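Local coordinates for protein peptidase family U32 (Geobacillus thermoleovorans, PDB 4HE5) that is of unknown function but forms a compact beta-rich C-terminal domain of the peptidase U32 family, at residues F46-E51 with K74-L79; W54-N59 with L68-F73. All blocks are in the same frame, centred on the assembly; numbering follows the deposited sequence.

Contact 1 (F46-E51 with K74-L79); sequences FTQVIE and KVKRPL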
loop_
_atom_site.group_PDB
_atom_site.type_symbol
_atom_site.label_atom_id
_atom_site.label_comp_id
_atom_site.label_asym_id
_atom_site.label_seq_id
_atom_site.Cartn_x
_atom_site.Cartn_y
_atom_site.Cartn_z
ATOM N N PHE A 46 5.600 8.739 6.296
ATOM C CA PHE A 46 4.297 9.173 6.807
ATOM C C PHE A 46 3.462 7.935 7.167
ATOM O O PHE A 46 3.627 6.830 6.663
ATOM C CB PHE A 46 3.566 10.059 5.817
ATOM C CG PHE A 46 3.139 9.397 4.552
ATOM C CD1 PHE A 46 1.860 8.895 4.358
ATOM C CD2 PHE A 46 4.027 9.255 3.492
ATOM C CE1 PHE A 46 1.447 8.321 3.178
ATOM C CE2 PHE A 46 3.651 8.691 2.280
ATOM C CZ PHE A 46 2.349 8.210 2.128
ATOM N N THR A 47 2.530 8.144 8.088
ATOM C CA THR A 47 1.585 7.132 8.512
ATOM C C THR A 47 0.278 7.283 7.760
ATOM O O THR A 47 -0.125 8.396 7.353
ATOM C CB THR A 47 1.290 7.157 10.033
ATOM O OG1 THR A 47 0.882 8.441 10.395
ATOM C CG2 THR A 47 2.603 6.904 10.739
ATOM N N GLN A 48 -0.399 6.182 7.589
ATOM C CA GLN A 48 -1.569 6.024 6.717
ATOM C C GLN A 48 -2.496 5.026 7.398
ATOM O O GLN A 48 -2.001 3.951 7.754
ATOM C CB GLN A 48 -1.193 5.539 5.308
ATOM C CG GLN A 48 -2.276 5.243 4.330
ATOM C CD GLN A 48 -2.838 6.448 3.678
ATOM O OE1 GLN A 48 -2.091 7.258 3.112
ATOM N NE2 GLN A 48 -4.181 6.561 3.767
ATOM N N VAL A 49 -3.773 5.280 7.528
ATOM C CA VAL A 49 -4.743 4.201 7.770
ATOM C C VAL A 49 -5.229 3.722 6.396
ATOM O O VAL A 49 -5.617 4.513 5.538
ATOM C CB VAL A 49 -5.917 4.650 8.668
ATOM C CG1 VAL A 49 -6.982 3.568 8.768
ATOM C CG2 VAL A 49 -5.401 5.048 10.059
ATOM N N ILE A 50 -5.195 2.416 6.175
ATOM C CA ILE A 50 -5.668 1.792 4.967
ATOM C C ILE A 50 -7.190 1.927 4.866
ATOM O O ILE A 50 -7.866 1.560 5.817
ATOM C CB ILE A 50 -5.234 0.311 4.879
ATOM C CG1 ILE A 50 -3.745 0.122 4.999
ATOM C CG2 ILE A 50 -5.791 -0.354 3.629
ATOM C CD1 ILE A 50 -2.904 0.803 3.944
ATOM N N GLU A 51 -7.689 2.454 3.786
ATOM C CA GLU A 51 -9.137 2.619 3.591
ATOM C C GLU A 51 -9.559 1.475 2.688
ATOM O O GLU A 51 -9.171 0.312 2.921
ATOM C CB GLU A 51 -9.416 4.036 3.095
ATOM C CG GLU A 51 -8.914 5.143 4.018
ATOM C CD GLU A 51 -8.570 6.397 3.238
ATOM O OE1 GLU A 51 -9.190 7.427 3.450
ATOM O OE2 GLU A 51 -7.637 6.353 2.425
ATOM N N LYS A 74 -5.706 4.250 -1.919
ATOM C CA LYS A 74 -5.353 5.666 -1.898
ATOM C C LYS A 74 -4.291 5.913 -0.849
ATOM O O LYS A 74 -4.349 5.368 0.268
ATOM C CB LYS A 74 -6.616 6.509 -1.606
ATOM C CG LYS A 74 -6.400 7.994 -1.733
ATOM C CD LYS A 74 -6.316 8.481 -3.149
ATOM C CE LYS A 74 -6.283 9.981 -3.353
ATOM N NZ LYS A 74 -7.400 10.709 -2.775
ATOM N N VAL A 75 -3.321 6.783 -1.158
ATOM C CA VAL A 75 -2.343 7.237 -0.165
ATOM C C VAL A 75 -2.368 8.765 -0.131
ATOM O O VAL A 75 -2.721 9.447 -1.076
ATOM C CB VAL A 75 -0.963 6.670 -0.424
ATOM C CG1 VAL A 75 -1.020 5.164 -0.217
ATOM C CG2 VAL A 75 -0.455 7.024 -1.807
ATOM N N LYS A 76 -1.992 9.273 1.033
ATOM C CA LYS A 76 -2.073 10.729 1.265
ATOM C C LYS A 76 -0.919 11.503 0.649
ATOM O O LYS A 76 -1.004 12.745 0.570
ATOM C CB LYS A 76 -2.070 10.986 2.785
ATOM C CG LYS A 76 -3.385 10.619 3.465
ATOM C CD LYS A 76 -3.381 10.825 4.960
ATOM C CE LYS A 76 -2.297 10.041 5.651
ATOM N NZ LYS A 76 -2.471 10.068 7.135
ATOM N N ARG A 77 0.184 10.875 0.254
ATOM C CA ARG A 77 1.318 11.557 -0.347
ATOM C C ARG A 77 1.933 10.689 -1.430
ATOM O O ARG A 77 1.784 9.465 -1.401
ATOM C CB ARG A 77 2.426 11.887 0.676
ATOM C CG ARG A 77 1.911 12.358 2.028
ATOM C CD ARG A 77 2.952 12.910 2.977
ATOM N NE ARG A 77 2.334 13.183 4.288
ATOM C CZ ARG A 77 3.021 13.691 5.287
ATOM N NH1 ARG A 77 4.298 13.957 5.056
ATOM N NH2 ARG A 77 2.465 13.917 6.455
ATOM N N PRO A 78 2.665 11.240 -2.391
ATOM C CA PRO A 78 3.315 10.413 -3.391
ATOM C C PRO A 78 4.297 9.402 -2.820
ATOM O O PRO A 78 4.961 9.617 -1.823
ATOM C CB PRO A 78 3.997 11.405 -4.323
ATOM C CG PRO A 78 3.204 12.661 -4.162
ATOM C CD PRO A 78 2.847 12.665 -2.673
ATOM N N LEU A 79 4.389 8.289 -3.550
ATOM C CA LEU A 79 5.299 7.196 -3.271
ATOM C C LEU A 79 6.092 6.863 -4.529
ATOM O O LEU A 79 5.731 7.281 -5.602
ATOM C CB LEU A 79 4.540 5.963 -2.804
ATOM C CG LEU A 79 3.821 6.122 -1.451
ATOM C CD1 LEU A 79 2.918 4.951 -1.156
ATOM C CD2 LEU A 79 4.803 6.317 -0.295
HETATM O O HOH W 1 -4.597 8.009 7.110
HETATM O O HOH W 2 -6.387 4.085 1.713
#

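Contact 2 (W54-N59 with L68-F73); sequences WDEDGN and LQIVKF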
loop_
_atom_site.group_PDB
_atom_site.type_symbol
_atom_site.label_atom_id
_atom_site.label_comp_id
_atom_site.label_asym_id
_atom_site.label_seq_id
_atom_site.Cartn_x
_atom_site.Cartn_y
_atom_site.Cartn_z
ATOM N N TRP A 54 -8.310 -2.397 -3.351
ATOM C CA TRP A 54 -8.719 -3.029 -4.600
ATOM C C TRP A 54 -7.675 -4.018 -5.099
ATOM O O TRP A 54 -6.513 -3.898 -4.739
ATOM C CB TRP A 54 -9.003 -1.998 -5.685
ATOM C CG TRP A 54 -10.059 -0.992 -5.484
ATOM C CD1 TRP A 54 -11.307 -1.113 -6.033
ATOM C CD2 TRP A 54 -10.056 0.238 -4.766
ATOM N NE1 TRP A 54 -12.088 -0.022 -5.697
ATOM C CE2 TRP A 54 -11.337 0.834 -4.922
ATOM C CE3 TRP A 54 -9.123 0.942 -4.011
ATOM C CZ2 TRP A 54 -11.643 2.059 -4.339
ATOM C CZ3 TRP A 54 -9.441 2.141 -3.455
ATOM C CH2 TRP A 54 -10.716 2.733 -3.601
ATOM N N ASP A 55 -8.105 -4.955 -5.949
ATOM C CA ASP A 55 -7.233 -5.865 -6.631
ATOM C C ASP A 55 -6.720 -5.223 -7.918
ATOM O O ASP A 55 -6.989 -4.091 -8.245
ATOM C CB ASP A 55 -7.967 -7.206 -6.792
ATOM C CG ASP A 55 -9.094 -7.176 -7.775
ATOM O OD1 ASP A 55 -9.186 -6.300 -8.632
ATOM O OD2 ASP A 55 -9.929 -8.130 -7.741
ATOM N N GLU A 56 -5.975 -6.057 -8.660
ATOM C CA GLU A 56 -5.275 -5.571 -9.844
ATOM C C GLU A 56 -6.234 -5.238 -10.993
ATOM O O GLU A 56 -5.816 -4.508 -11.919
ATOM C CB GLU A 56 -4.156 -6.536 -10.223
ATOM C CG GLU A 56 -4.569 -7.898 -10.678
ATOM C CD GLU A 56 -3.360 -8.775 -10.970
ATOM O OE1 GLU A 56 -2.395 -8.815 -10.182
ATOM O OE2 GLU A 56 -3.419 -9.467 -12.010
ATOM N N ASP A 57 -7.467 -5.665 -10.948
ATOM C CA ASP A 57 -8.494 -5.370 -11.914
ATOM C C ASP A 57 -9.397 -4.210 -11.486
ATOM O O ASP A 57 -10.371 -3.868 -12.156
ATOM C CB ASP A 57 -9.381 -6.606 -12.128
ATOM C CG ASP A 57 -8.556 -7.796 -12.595
ATOM O OD1 ASP A 57 -7.700 -7.528 -13.471
ATOM O OD2 ASP A 57 -8.784 -8.910 -12.048
ATOM N N GLY A 58 -9.107 -3.567 -10.358
ATOM C CA GLY A 58 -9.896 -2.441 -9.900
ATOM C C GLY A 58 -11.179 -2.860 -9.226
ATOM O O GLY A 58 -12.122 -2.064 -9.171
ATOM N N ASN A 59 -11.248 -4.075 -8.667
ATOM C CA ASN A 59 -12.363 -4.510 -7.852
ATOM C C ASN A 59 -12.007 -4.605 -6.387
ATOM O O ASN A 59 -10.931 -5.017 -6.014
ATOM C CB ASN A 59 -12.842 -5.886 -8.336
ATOM C CG ASN A 59 -13.492 -5.831 -9.691
ATOM O OD1 ASN A 59 -14.314 -4.939 -9.961
ATOM N ND2 ASN A 59 -13.182 -6.794 -10.573
ATOM N N LEU A 68 1.858 -11.987 -1.877
ATOM C CA LEU A 68 2.292 -11.392 -3.131
ATOM C C LEU A 68 1.165 -10.898 -3.993
ATOM O O LEU A 68 1.426 -10.496 -5.149
ATOM C CB LEU A 68 3.192 -12.357 -3.908
ATOM C CG LEU A 68 4.433 -12.810 -3.175
ATOM C CD1 LEU A 68 5.321 -13.674 -4.068
ATOM C CD2 LEU A 68 5.240 -11.637 -2.632
ATOM N N GLN A 69 -0.055 -10.795 -3.515
ATOM C CA GLN A 69 -1.094 -10.177 -4.328
ATOM C C GLN A 69 -0.798 -8.698 -4.573
ATOM O O GLN A 69 -0.266 -7.995 -3.721
ATOM C CB GLN A 69 -2.419 -10.315 -3.605
ATOM C CG GLN A 69 -3.587 -9.929 -4.466
ATOM C CD GLN A 69 -4.868 -10.208 -3.710
ATOM O OE1 GLN A 69 -4.955 -10.265 -2.479
ATOM N NE2 GLN A 69 -5.933 -10.333 -4.479
ATOM N N ILE A 70 -1.168 -8.258 -5.763
ATOM C CA ILE A 70 -1.133 -6.857 -6.096
ATOM C C ILE A 70 -2.385 -6.179 -5.581
ATOM O O ILE A 70 -3.492 -6.595 -5.928
ATOM C CB ILE A 70 -1.019 -6.677 -7.638
ATOM C CG1 ILE A 70 0.140 -7.450 -8.213
ATOM C CG2 ILE A 70 -0.954 -5.209 -7.992
ATOM C CD1 ILE A 70 1.472 -7.129 -7.572
ATOM N N VAL A 71 -2.186 -5.158 -4.775
ATOM C CA VAL A 71 -3.323 -4.447 -4.218
ATOM C C VAL A 71 -3.112 -2.960 -4.370
ATOM O O VAL A 71 -1.999 -2.463 -4.487
ATOM C CB VAL A 71 -3.741 -4.856 -2.808
ATOM C CG1 VAL A 71 -3.943 -6.346 -2.637
ATOM C CG2 VAL A 71 -2.596 -4.292 -2.021
ATOM N N LYS A 72 -4.212 -2.253 -4.448
ATOM C CA LYS A 72 -4.239 -0.836 -4.758
ATOM C C LYS A 72 -5.066 -0.118 -3.714
ATOM O O LYS A 72 -6.126 -0.605 -3.297
ATOM C CB LYS A 72 -4.816 -0.658 -6.153
ATOM C CG LYS A 72 -3.929 -1.161 -7.269
ATOM C CD LYS A 72 -4.582 -1.160 -8.627
ATOM C CE LYS A 72 -3.757 -1.898 -9.659
ATOM N NZ LYS A 72 -2.763 -0.959 -10.173
ATOM N N PHE A 73 -4.612 1.071 -3.286
ATOM C CA PHE A 73 -5.387 1.873 -2.362
ATOM C C PHE A 73 -4.850 3.320 -2.399
ATOM O O PHE A 73 -3.748 3.587 -2.874
ATOM C CB PHE A 73 -5.351 1.290 -0.937
ATOM C CG PHE A 73 -4.005 0.983 -0.446
ATOM C CD1 PHE A 73 -3.459 -0.306 -0.580
ATOM C CD2 PHE A 73 -3.202 1.964 0.151
ATOM C CE1 PHE A 73 -2.182 -0.561 -0.128
ATOM C CE2 PHE A 73 -1.936 1.656 0.609
ATOM C CZ PHE A 73 -1.413 0.392 0.454
HETATM O O HOH W 3 -4.853 -8.416 -7.314
HETATM O O HOH W 4 -2.312 -10.128 -7.737
#

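Contact 1 (F46-E51 with K74-L79)
K76 NZ is held between two acceptors: T47 O at 2.9 Å from NZ and a water at 3.0 Å that also accepts from V49 N. The lysine reaches them by bending at chi3, running antiparallel to the Q48 side chain. Q48 answers with its own cross-link: OE1 takes the backbone N-H of K76, OE1 to N 2.9 Å, on an in-plane lone pair, reached by a side chain that leaves the backbone with CG opposite N (chi1 176°) and bends at chi2. NE2 of the same amide donates almost straight to V49 O, so the group is fixed at both ends. Cut back to alanine, this position would probably leave K76 N without its acceptor and open a gap beside the F46 ring edge, where OE1 lies. A second water joins E51 N and OE2 to K74 O. Further along, R77 runs over the F46 face in a CH-pi contact, CG sitting 3.9 Å from the ring centroid. Its guanidinium is nearly parallel to the ring but lies over F46 CB. L79 CD2 packs against F46 CE2 at 3.7 Å. Side-chain-to-backbone bonds, apolar packing and two waters, with no backbone ladder, thus join edge strand 46-49 to the loop leaving the opposite edge strand, consistent with closure of a small antiparallel beta barrel.

Contact 2 (W54-N59 with L68-F73)
W54 turns the edge of its indole to the backbone of K72: CE3 lies 3.4 Å from K72 O, close to the ring plane. K72 O also accepts from W54 N at 2.8 Å, and K72 N returns a bond to W54 O, making a single antiparallel hydrogen-bonded pair. From there the K72 side chain passes along the turn, CD beside D55 O and CE 4.0 Å from E56 CA, and then bends at chi4, its NZ bonding to T23 OG1 on strand 21-26. The E56 side chain lies aslant over I70. The glutamate CG sits between its backbone N and carbonyl carbon (chi1 66°), and the chain extends past the isoleucine, bringing OE1 within 3.5 Å of I70 CG1. Behind this, D55 OD1 receives D57 N and N59 N from opposite faces of its carboxylate plane; the first bond makes an Asx turn, within the type I turn D55-G58. Past the one bridge, one water spans the backbones from E56 N to I70 O, and a second ties I70 N to E56 OE1. K72 lends its aliphatic length, while E56 brings CB and OE1 against I70. The join of turn to strand therefore probably depends more on backbone geometry than on a particular side-chain match.

Contact 2 comes within the chain span that contact 1 brackets: the order is 46-51, 54-59, 68-73, 74-79, and 68-73 runs straight into 74-79. Their centres lie 15 Å apart, on opposite sides of the chain's centre, yet they meet where I50 CD1 packs on F73 CE2 at 3.6 Å. Both draw on the six-stranded antiparallel sheet, whose outermost strands are 46-49 and 70-74. Contact 1 ties the first of these to the loop that follows the second, while contact 2 fastens the turn between short strands 53-54 and 60-61 onto strand 70-74. Together they bind both edges of the sheet and the excursion between them into one compact, helix-free domain.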